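Local coordinates for protein threonine phosphate decarboxylase-like enzyme (Sulfurospirillum multivorans, PDB 6OUX) that uses pyridoxal phosphate to decarboxylate L-serine O-phosphate to ethanolamine O-phosphate, a building block of the norcobamide cofactor, at residues Lys123-Ile128 against Glu143-Pro148; Asp160-Phe165 against Lys197-Val202; Phe214-Glu219 against Gln301-Met306. All coordinates share one frame; numbering follows the deposited sequence.

Contact 1. Residues Lys123-Ile128 against Glu143-Pro148; sequences KVALMI and EVVYFP
Val124 and Val145 join their backbones at the tight middle of this parallel strand pair, Val145 N giving its hydrogen to Val124 O at 2.9 Å, nearly straight (171°). Leu126 N binds Val145 O, and Phe147 N reaches Leu126 O at 2.8 Å; Val124 and Leu126 each use both N-H and C=O, and Ile128 N adds a bond to Phe147 O. Beta-branched and aliphatic side chains suit such extended backbone. On the face of Val124, Leu126 and Ile128, Leu126 CD1 touches both Val144 CG1 (3.8 Å) and Tyr146 CE1 (3.9 Å), while Leu126 and the tyrosine run side by side. Strand 143-148 is the outermost strand, within the chain, of the seven-stranded mixed sheet in this class-II aminotransferase-family fold, and strand 123-128 separates it from strand 173-177. Ala125, small enough to lie beneath helix 159-169, touches Val145 CG2 with its CB at 3.8 Å; Met127 and Phe147 share that face, the phenylalanine carried away toward Tyr162 and Phe165 by a CG anti to its backbone N (chi1 -176°). Packing slackens at the start of the strands, where the extended Lys123 slants across Glu143. Lys123 CE lies 3.5 Å from Glu143 OE1, but Lys123 NZ makes only a long salt bridge of 4.0 Å to that oxygen, its stronger partner being Glu169. Glu143 is exposed, where a carboxylate can keep its hydration.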
loop_
_atom_site.group_PDB
_atom_site.type_symbol
_atom_site.label_atom_id
_atom_site.label_comp_id
_atom_site.label_asym_id
_atom_site.label_seq_id
_atom_site.Cartn_x
_atom_site.Cartn_y
_atom_site.Cartn_z
ATOM N N LYS A 123 4.182 -26.264 7.680
ATOM C CA LYS A 123 4.683 -26.969 6.511
ATOM C C LYS A 123 3.812 -26.524 5.373
ATOM O O LYS A 123 2.610 -26.617 5.484
ATOM C CB LYS A 123 4.607 -28.439 6.694
ATOM C CG LYS A 123 5.185 -29.271 5.617
ATOM C CD LYS A 123 5.309 -30.728 6.101
ATOM C CE LYS A 123 6.122 -31.526 5.120
ATOM N NZ LYS A 123 6.185 -32.977 5.444
ATOM N N VAL A 124 4.439 -26.086 4.277
ATOM C CA VAL A 124 3.718 -25.597 3.069
ATOM C C VAL A 124 4.221 -26.320 1.807
ATOM O O VAL A 124 5.434 -26.609 1.681
ATOM C CB VAL A 124 3.861 -24.078 2.952
ATOM C CG1 VAL A 124 5.303 -23.677 2.844
ATOM C CG2 VAL A 124 2.981 -23.518 1.808
ATOM N N ALA A 125 3.282 -26.733 0.975
ATOM C CA ALA A 125 3.570 -27.350 -0.322
ATOM C C ALA A 125 3.365 -26.299 -1.424
ATOM O O ALA A 125 2.269 -25.697 -1.536
ATOM C CB ALA A 125 2.728 -28.573 -0.580
ATOM N N LEU A 126 4.445 -26.063 -2.164
ATOM C CA LEU A 126 4.448 -25.184 -3.366
ATOM C C LEU A 126 4.748 -25.998 -4.599
ATOM O O LEU A 126 5.389 -27.065 -4.527
ATOM C CB LEU A 126 5.508 -24.110 -3.249
ATOM C CG LEU A 126 5.555 -23.270 -1.976
ATOM C CD1 LEU A 126 6.750 -22.309 -2.074
ATOM C CD2 LEU A 126 4.270 -22.484 -1.855
ATOM N N MET A 127 4.310 -25.507 -5.757
ATOM C CA MET A 127 4.720 -26.136 -7.017
ATOM C C MET A 127 5.945 -25.421 -7.556
ATOM O O MET A 127 6.186 -24.253 -7.259
ATOM C CB MET A 127 3.585 -26.102 -8.042
ATOM C CG MET A 127 2.332 -26.929 -7.691
ATOM S SD MET A 127 1.088 -26.504 -8.960
ATOM C CE MET A 127 0.727 -24.715 -8.695
ATOM N N ILE A 128 6.653 -26.103 -8.425
ATOM C CA ILE A 128 7.796 -25.551 -9.118
ATOM C C ILE A 128 7.699 -25.982 -10.597
ATOM O O ILE A 128 7.432 -27.152 -10.897
ATOM C CB ILE A 128 9.081 -26.091 -8.424
ATOM C CG1 ILE A 128 10.339 -25.577 -9.057
ATOM C CG2 ILE A 128 9.159 -27.605 -8.544
ATOM C CD1 ILE A 128 11.589 -26.133 -8.393
ATOM N N GLU A 143 8.742 -25.622 7.375
ATOM C CA GLU A 143 9.224 -26.401 6.250
ATOM C C GLU A 143 8.519 -26.016 4.930
ATOM O O GLU A 143 7.334 -25.688 4.935
ATOM C CB GLU A 143 8.912 -27.854 6.515
ATOM C CG GLU A 143 9.555 -28.419 7.769
ATOM C CD GLU A 143 9.266 -29.906 7.955
ATOM O OE1 GLU A 143 8.954 -30.595 6.960
ATOM O OE2 GLU A 143 9.357 -30.377 9.104
ATOM N N VAL A 144 9.249 -26.064 3.821
ATOM C CA VAL A 144 8.668 -25.916 2.458
ATOM C C VAL A 144 8.963 -27.205 1.667
ATOM O O VAL A 144 10.092 -27.662 1.681
ATOM C CB VAL A 144 9.268 -24.696 1.755
ATOM C CG1 VAL A 144 8.607 -24.453 0.403
ATOM C CG2 VAL A 144 9.110 -23.446 2.629
ATOM N N VAL A 145 7.975 -27.799 1.042
ATOM C CA VAL A 145 8.145 -28.961 0.118
ATOM C C VAL A 145 7.621 -28.551 -1.284
ATOM O O VAL A 145 6.723 -27.696 -1.386
ATOM C CB VAL A 145 7.453 -30.229 0.619
ATOM C CG1 VAL A 145 8.195 -30.764 1.860
ATOM C CG2 VAL A 145 5.960 -30.013 0.902
ATOM N N TYR A 146 8.205 -29.103 -2.337
ATOM C CA TYR A 146 7.949 -28.622 -3.703
ATOM C C TYR A 146 7.411 -29.770 -4.471
ATOM O O TYR A 146 7.969 -30.836 -4.376
ATOM C CB TYR A 146 9.265 -28.119 -4.371
ATOM C CG TYR A 146 9.737 -26.820 -3.807
ATOM C CD1 TYR A 146 9.152 -25.617 -4.225
ATOM C CD2 TYR A 146 10.664 -26.773 -2.779
ATOM C CE1 TYR A 146 9.564 -24.400 -3.710
ATOM C CE2 TYR A 146 11.045 -25.576 -2.214
ATOM C CZ TYR A 146 10.517 -24.382 -2.712
ATOM O OH TYR A 146 10.905 -23.171 -2.200
ATOM N N PHE A 147 6.296 -29.601 -5.150
ATOM C CA PHE A 147 5.843 -30.540 -6.190
ATOM C C PHE A 147 6.396 -30.085 -7.581
ATOM O O PHE A 147 6.131 -28.958 -7.981
ATOM C CB PHE A 147 4.303 -30.554 -6.221
ATOM C CG PHE A 147 3.739 -31.558 -7.194
ATOM C CD1 PHE A 147 3.662 -32.893 -6.846
ATOM C CD2 PHE A 147 3.333 -31.167 -8.458
ATOM C CE1 PHE A 147 3.211 -33.832 -7.735
ATOM C CE2 PHE A 147 2.863 -32.103 -9.363
ATOM C CZ PHE A 147 2.801 -33.436 -8.996
ATOM N N PRO A 148 7.193 -30.933 -8.286
ATOM C CA PRO A 148 7.799 -30.501 -9.568
ATOM C C PRO A 148 6.873 -30.684 -10.718
ATOM O O PRO A 148 6.391 -31.749 -10.903
ATOM C CB PRO A 148 9.008 -31.438 -9.711
ATOM C CG PRO A 148 8.595 -32.676 -8.965
ATOM C CD PRO A 148 7.841 -32.168 -7.781
#

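Contact 2. Residues Asp160-Phe165 against Lys197-Val202; sequences DKYCQF and KRLAFV
The two backbones come nearest at Cys163 and Leu199, whose CA atoms are 6.9 Å apart, just where the chain leaves helix 189-198 and enters a type I turn from Leu199 to Val202. Arg198, near the end of helix 189-198, spans the gap: CG stands anti to its backbone N (chi1 177°) and the chain stays extended to NE, which lays the guanidinium along helix 159-169. Cys163 CB covers one face of that group, 3.4 Å from Arg198 NE, an approach that a short side chain permits. At the edge, Arg198 NH1 donates to Asp160 OD1 at 2.9 Å, forming a salt bridge with an N-H...O angle of 139°. The oxygen lies in the guanidinium plane, yet the donor meets it from above the carboxylate, the two planes being 59° apart. Deeper in, the contact turns apolar. Leu199 CG packs on Cys163 SG at 3.9 Å, and Leu199 CD1 reaches Tyr162 CE2 at the same distance, the leucine and tyrosine side chains crossing at about a right angle. Tyr162 also lies against strand 173-177, so the cluster joins helix 159-169 and the turn after helix 189-198 to the sheet. Arg198 NE also pairs with Glu167, one helical turn beyond Cys163; carboxylates from two turns of one helix thus grip the guanidinium and probably restrict its rotation, its charge likely balanced at the protein surface.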
loop_
_atom_site.group_PDB
_atom_site.type_symbol
_atom_site.label_atom_id
_atom_site.label_comp_id
_atom_site.label_asym_id
_atom_site.label_seq_id
_atom_site.Cartn_x
_atom_site.Cartn_y
_atom_site.Cartn_z
ATOM N N ASP A 160 -3.935 -36.110 -9.751
ATOM C CA ASP A 160 -3.815 -37.325 -8.964
ATOM C C ASP A 160 -2.470 -37.429 -8.253
ATOM O O ASP A 160 -2.431 -37.782 -7.022
ATOM C CB ASP A 160 -4.064 -38.535 -9.844
ATOM C CG ASP A 160 -3.957 -39.848 -9.084
ATOM O OD1 ASP A 160 -4.908 -40.244 -8.378
ATOM O OD2 ASP A 160 -2.905 -40.492 -9.186
ATOM N N LYS A 161 -1.365 -37.162 -8.989
ATOM C CA LYS A 161 -0.036 -37.294 -8.389
ATOM C C LYS A 161 0.178 -36.250 -7.361
ATOM O O LYS A 161 0.826 -36.488 -6.355
ATOM C CB LYS A 161 1.109 -37.244 -9.412
ATOM C CG LYS A 161 1.180 -38.508 -10.243
ATOM C CD LYS A 161 2.158 -38.411 -11.399
ATOM C CE LYS A 161 2.000 -39.627 -12.322
ATOM N NZ LYS A 161 3.000 -39.547 -13.417
ATOM N N TYR A 162 -0.318 -35.074 -7.641
ATOM C CA TYR A 162 -0.234 -33.979 -6.697
ATOM C C TYR A 162 -0.944 -34.348 -5.387
ATOM O O TYR A 162 -0.379 -34.177 -4.332
ATOM C CB TYR A 162 -0.885 -32.780 -7.283
ATOM C CG TYR A 162 -0.864 -31.609 -6.343
ATOM C CD1 TYR A 162 0.315 -30.887 -6.127
ATOM C CD2 TYR A 162 -1.991 -31.247 -5.671
ATOM C CE1 TYR A 162 0.331 -29.801 -5.288
ATOM C CE2 TYR A 162 -1.989 -30.167 -4.806
ATOM C CZ TYR A 162 -0.841 -29.474 -4.596
ATOM O OH TYR A 162 -0.853 -28.423 -3.723
ATOM N N CYS A 163 -2.165 -34.865 -5.479
ATOM C CA CYS A 163 -2.907 -35.272 -4.305
ATOM C C CYS A 163 -2.166 -36.332 -3.481
ATOM O O CYS A 163 -2.135 -36.253 -2.272
ATOM C CB CYS A 163 -4.261 -35.800 -4.708
ATOM S SG CYS A 163 -5.372 -34.465 -5.138
ATOM N N GLN A 164 -1.585 -37.321 -4.150
ATOM C CA GLN A 164 -0.834 -38.332 -3.445
ATOM C C GLN A 164 0.408 -37.736 -2.718
ATOM O O GLN A 164 0.732 -38.103 -1.595
ATOM C CB GLN A 164 -0.404 -39.411 -4.426
ATOM C CG GLN A 164 0.261 -40.564 -3.739
ATOM C CD GLN A 164 -0.667 -41.197 -2.699
ATOM O OE1 GLN A 164 -0.414 -41.131 -1.487
ATOM N NE2 GLN A 164 -1.759 -41.738 -3.154
ATOM N N PHE A 165 1.075 -36.802 -3.391
ATOM C CA PHE A 165 2.155 -36.048 -2.833
ATOM C C PHE A 165 1.699 -35.294 -1.558
ATOM O O PHE A 165 2.395 -35.338 -0.523
ATOM C CB PHE A 165 2.698 -35.065 -3.874
ATOM C CG PHE A 165 3.734 -34.145 -3.344
ATOM C CD1 PHE A 165 5.013 -34.620 -3.074
ATOM C CD2 PHE A 165 3.442 -32.826 -3.081
ATOM C CE1 PHE A 165 5.986 -33.774 -2.544
ATOM C CE2 PHE A 165 4.402 -31.962 -2.569
ATOM C CZ PHE A 165 5.678 -32.436 -2.303
ATOM N N LYS A 197 -12.032 -32.016 -3.259
ATOM C CA LYS A 197 -12.698 -33.045 -2.477
ATOM C C LYS A 197 -11.689 -33.974 -1.748
ATOM O O LYS A 197 -11.832 -34.236 -0.542
ATOM C CB LYS A 197 -13.611 -33.868 -3.357
ATOM C CG LYS A 197 -14.827 -33.090 -3.784
ATOM C CD LYS A 197 -15.685 -33.915 -4.741
ATOM C CE LYS A 197 -17.171 -33.594 -4.560
ATOM N NZ LYS A 197 -17.444 -32.115 -4.539
ATOM N N ARG A 198 -10.712 -34.446 -2.499
ATOM C CA ARG A 198 -9.655 -35.337 -1.975
ATOM C C ARG A 198 -8.764 -34.671 -0.943
ATOM O O ARG A 198 -8.214 -35.361 -0.046
ATOM C CB ARG A 198 -8.825 -35.870 -3.138
ATOM C CG ARG A 198 -7.655 -36.755 -2.798
ATOM C CD ARG A 198 -7.203 -37.601 -3.989
ATOM N NE ARG A 198 -6.067 -38.427 -3.618
ATOM C CZ ARG A 198 -5.314 -39.135 -4.465
ATOM N NH1 ARG A 198 -5.558 -39.148 -5.785
ATOM N NH2 ARG A 198 -4.270 -39.783 -3.981
ATOM N N LEU A 199 -8.556 -33.360 -1.070
ATOM C CA LEU A 199 -7.705 -32.626 -0.117
ATOM C C LEU A 199 -8.434 -31.890 0.977
ATOM O O LEU A 199 -7.909 -30.946 1.565
ATOM C CB LEU A 199 -6.771 -31.700 -0.876
ATOM C CG LEU A 199 -5.854 -32.461 -1.851
ATOM C CD1 LEU A 199 -4.891 -31.474 -2.494
ATOM C CD2 LEU A 199 -5.024 -33.570 -1.179
ATOM N N ALA A 200 -9.639 -32.345 1.283
ATOM C CA ALA A 200 -10.458 -31.806 2.371
ATOM C C ALA A 200 -9.797 -31.782 3.722
ATOM O O ALA A 200 -10.198 -30.960 4.560
ATOM C CB ALA A 200 -11.809 -32.537 2.479
ATOM N N PHE A 201 -8.809 -32.654 3.922
ATOM C CA PHE A 201 -8.077 -32.736 5.189
ATOM C C PHE A 201 -7.064 -31.639 5.391
ATOM O O PHE A 201 -6.660 -31.358 6.511
ATOM C CB PHE A 201 -7.328 -34.089 5.317
ATOM C CG PHE A 201 -6.233 -34.298 4.279
ATOM C CD1 PHE A 201 -4.937 -33.867 4.517
ATOM C CD2 PHE A 201 -6.513 -34.934 3.068
ATOM C CE1 PHE A 201 -3.945 -34.115 3.577
ATOM C CE2 PHE A 201 -5.539 -35.136 2.124
ATOM C CZ PHE A 201 -4.234 -34.728 2.376
ATOM N N VAL A 202 -6.639 -30.989 4.318
ATOM C CA VAL A 202 -5.653 -29.922 4.461
ATOM C C VAL A 202 -6.312 -28.670 5.133
ATOM O O VAL A 202 -7.384 -28.219 4.703
ATOM C CB VAL A 202 -5.040 -29.548 3.044
ATOM C CG1 VAL A 202 -4.055 -28.413 3.175
ATOM C CG2 VAL A 202 -4.437 -30.774 2.373
#

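Contact 3. Residues Phe214-Glu219 against Gln301-Met306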
loop_
_atom_site.group_PDB
_atom_site.type_symbol
_atom_site.label_atom_id
_atom_site.label_comp_id
_atom_site.label_asym_id
_atom_site.label_seq_id
_atom_site.Cartn_x
_atom_site.Cartn_y
_atom_site.Cartn_z
ATOM N N PHE A 214 -8.564 -14.591 -18.021
ATOM C CA PHE A 214 -8.005 -14.908 -19.338
ATOM C C PHE A 214 -8.251 -16.313 -19.788
ATOM O O PHE A 214 -8.030 -16.590 -20.953
ATOM C CB PHE A 214 -6.509 -14.547 -19.394
ATOM C CG PHE A 214 -6.248 -13.167 -18.881
ATOM C CD1 PHE A 214 -6.810 -12.071 -19.537
ATOM C CD2 PHE A 214 -5.589 -12.956 -17.705
ATOM C CE1 PHE A 214 -6.643 -10.800 -19.031
ATOM C CE2 PHE A 214 -5.402 -11.668 -17.198
ATOM C CZ PHE A 214 -5.955 -10.602 -17.853
ATOM N N ALA A 215 -8.811 -17.160 -18.934
ATOM C CA ALA A 215 -9.064 -18.570 -19.294
ATOM C C ALA A 215 -10.511 -18.750 -19.777
ATOM O O ALA A 215 -11.423 -17.897 -19.561
ATOM C CB ALA A 215 -8.782 -19.494 -18.105
ATOM N N TYR A 216 -10.737 -19.864 -20.441
ATOM C CA TYR A 216 -12.096 -20.131 -20.890
ATOM C C TYR A 216 -12.305 -21.625 -20.963
ATOM O O TYR A 216 -11.366 -22.341 -21.241
ATOM C CB TYR A 216 -12.395 -19.420 -22.241
ATOM C CG TYR A 216 -11.482 -19.791 -23.367
ATOM C CD1 TYR A 216 -10.276 -19.128 -23.538
ATOM C CD2 TYR A 216 -11.769 -20.853 -24.219
ATOM C CE1 TYR A 216 -9.393 -19.484 -24.514
ATOM C CE2 TYR A 216 -10.883 -21.209 -25.247
ATOM C CZ TYR A 216 -9.696 -20.519 -25.377
ATOM O OH TYR A 216 -8.802 -20.835 -26.344
ATOM N N GLU A 217 -13.517 -22.038 -20.642
ATOM C CA GLU A 217 -13.945 -23.428 -20.738
ATOM C C GLU A 217 -14.994 -23.671 -21.837
ATOM O O GLU A 217 -15.293 -24.816 -22.083
ATOM C CB GLU A 217 -14.434 -23.937 -19.363
ATOM C CG GLU A 217 -13.248 -24.151 -18.406
ATOM C CD GLU A 217 -13.637 -24.775 -17.066
ATOM O OE1 GLU A 217 -14.669 -25.531 -17.045
ATOM O OE2 GLU A 217 -12.935 -24.493 -16.046
ATOM N N ASP A 218 -15.519 -22.612 -22.466
ATOM C CA ASP A 218 -16.545 -22.681 -23.521
ATOM C C ASP A 218 -16.220 -21.643 -24.582
ATOM O O ASP A 218 -15.478 -20.661 -24.323
ATOM C CB ASP A 218 -17.968 -22.479 -22.984
ATOM C CG ASP A 218 -18.198 -21.124 -22.321
ATOM O OD1 ASP A 218 -17.253 -20.319 -22.121
ATOM O OD2 ASP A 218 -19.370 -20.814 -22.024
ATOM N N GLU A 219 -16.742 -21.844 -25.786
ATOM C CA GLU A 219 -16.457 -20.913 -26.887
ATOM C C GLU A 219 -17.070 -19.529 -26.704
ATOM O O GLU A 219 -16.560 -18.547 -27.226
ATOM C CB GLU A 219 -16.916 -21.506 -28.222
ATOM C CG GLU A 219 -15.927 -22.497 -28.793
ATOM C CD GLU A 219 -14.696 -21.807 -29.367
ATOM O OE1 GLU A 219 -13.649 -21.726 -28.668
ATOM O OE2 GLU A 219 -14.782 -21.333 -30.528
ATOM N N GLN A 301 -12.268 -9.410 -25.802
ATOM C CA GLN A 301 -11.425 -8.917 -26.862
ATOM C C GLN A 301 -9.986 -9.303 -26.650
ATOM O O GLN A 301 -9.289 -9.734 -27.602
ATOM C CB GLN A 301 -11.585 -7.390 -26.920
ATOM C CG GLN A 301 -10.712 -6.612 -27.863
ATOM C CD GLN A 301 -10.991 -5.117 -27.767
ATOM O OE1 GLN A 301 -11.368 -4.596 -26.693
ATOM N NE2 GLN A 301 -10.780 -4.424 -28.844
ATOM N N TYR A 302 -9.504 -9.120 -25.420
ATOM C CA TYR A 302 -8.155 -9.520 -25.067
ATOM C C TYR A 302 -7.913 -11.053 -25.182
ATOM O O TYR A 302 -6.870 -11.474 -25.683
ATOM C CB TYR A 302 -7.769 -9.035 -23.674
ATOM C CG TYR A 302 -6.303 -9.260 -23.377
ATOM C CD1 TYR A 302 -5.305 -8.568 -23.992
ATOM C CD2 TYR A 302 -5.929 -10.241 -22.494
ATOM C CE1 TYR A 302 -3.959 -8.812 -23.716
ATOM C CE2 TYR A 302 -4.595 -10.494 -22.213
ATOM C CZ TYR A 302 -3.620 -9.748 -22.792
ATOM O OH TYR A 302 -2.323 -10.067 -22.465
ATOM N N ILE A 303 -8.829 -11.876 -24.714
ATOM C CA ILE A 303 -8.668 -13.313 -24.910
ATOM C C ILE A 303 -8.599 -13.661 -26.413
ATOM O O ILE A 303 -7.749 -14.515 -26.840
ATOM C CB ILE A 303 -9.818 -14.080 -24.272
ATOM C CG1 ILE A 303 -9.754 -13.966 -22.763
ATOM C CG2 ILE A 303 -9.914 -15.534 -24.728
ATOM C CD1 ILE A 303 -10.997 -14.492 -22.083
ATOM N N LYS A 304 -9.429 -13.008 -27.225
ATOM C CA LYS A 304 -9.418 -13.289 -28.673
ATOM C C LYS A 304 -8.090 -12.891 -29.266
ATOM O O LYS A 304 -7.513 -13.642 -30.055
ATOM C CB LYS A 304 -10.592 -12.672 -29.429
ATOM C CG LYS A 304 -11.918 -13.359 -29.104
ATOM C CD LYS A 304 -13.108 -12.679 -29.794
ATOM C CE LYS A 304 -14.400 -13.145 -29.110
ATOM N NZ LYS A 304 -15.564 -12.304 -29.454
ATOM N N GLU A 305 -7.528 -11.764 -28.827
ATOM C CA GLU A 305 -6.244 -11.426 -29.305
ATOM C C GLU A 305 -5.127 -12.386 -28.828
ATOM O O GLU A 305 -4.241 -12.658 -29.628
ATOM C CB GLU A 305 -5.929 -9.952 -28.969
ATOM C CG GLU A 305 -4.593 -9.413 -29.379
ATOM C CD GLU A 305 -4.183 -9.723 -30.819
ATOM O OE1 GLU A 305 -5.107 -9.681 -31.686
ATOM O OE2 GLU A 305 -2.938 -10.012 -31.054
ATOM N N MET A 306 -5.107 -12.756 -27.539
ATOM C CA MET A 306 -4.146 -13.722 -27.007
ATOM C C MET A 306 -4.168 -15.007 -27.847
ATOM O O MET A 306 -3.108 -15.602 -28.088
ATOM C CB MET A 306 -4.469 -14.132 -25.563
ATOM C CG MET A 306 -3.922 -13.217 -24.478
ATOM S SD MET A 306 -2.140 -12.975 -24.403
ATOM C CE MET A 306 -1.421 -14.401 -24.727
#
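Ile303 and Tyr302, neighbours on the long helix 289-314, pack against Phe214 and Tyr216 of the loop that follows strand 204-208, a loop-on-helix contact within the class-II aminotransferase-family fold of a pyridoxal-phosphate enzyme. No hydrogen bond spans the two segments, and apolar packing does the work. The aromatic part is the pairing of Phe214 with Tyr302. Their ring centroids stand 5.4 Å apart with planes at 70°, an oblique meeting in which Phe214 CE1 approaches Tyr302 CD2 to 3.6 Å. A phenylalanine suits this buried position because its ring brings no polar group. Tyrosine suits the other side because its hydroxyl has a partner: Tyr302 OH is hydrogen-bonded to the carbonyl of Gly372, which ties the ring's far end to another part of the fold. The aliphatic part belongs to Ile303, whose two branches divide the loop between them. Ile303 CG2, anti to the backbone N, lies 3.8 Å from Tyr216 CD1, and the two side chains cross at a slant. Tyr216 holds its own CG between backbone N and carbonyl carbon (chi1 58°), a rotation that brings the ring over toward the helix. With an alanine in place of the isoleucine both branches would go, which would probably open a gap beneath the loop, the Tyr216 ring losing the CG2 contact on its helix side and becoming more able to turn. The other branch of Ile303 runs along the loop backbone, with CG1 resting 3.6 Å from the carbonyl oxygen of Phe214.

In the fold
Contacts 1 and 2 are neighbours, their centres about 13 Å apart, and helix 159-169 connects them, offering some of its residues to strand 143-148 and others to the turn after helix 189-198. The centre of contact 3 is about 30 Å from that of contact 1 and about 29 Å from that of contact 2, and it shares no element with them. It is the most buried, and van der Waals packing serves it, with no hydrogen bond across the segments. Contacts 1 and 2 are only partly buried, and both mix an apolar interior with charged groups toward the surface. Backbone hydrogen bonds dominate contact 1, at the sheet edge, whereas contact 2, between a helix and a turn, relies on side chains, including a short salt bridge.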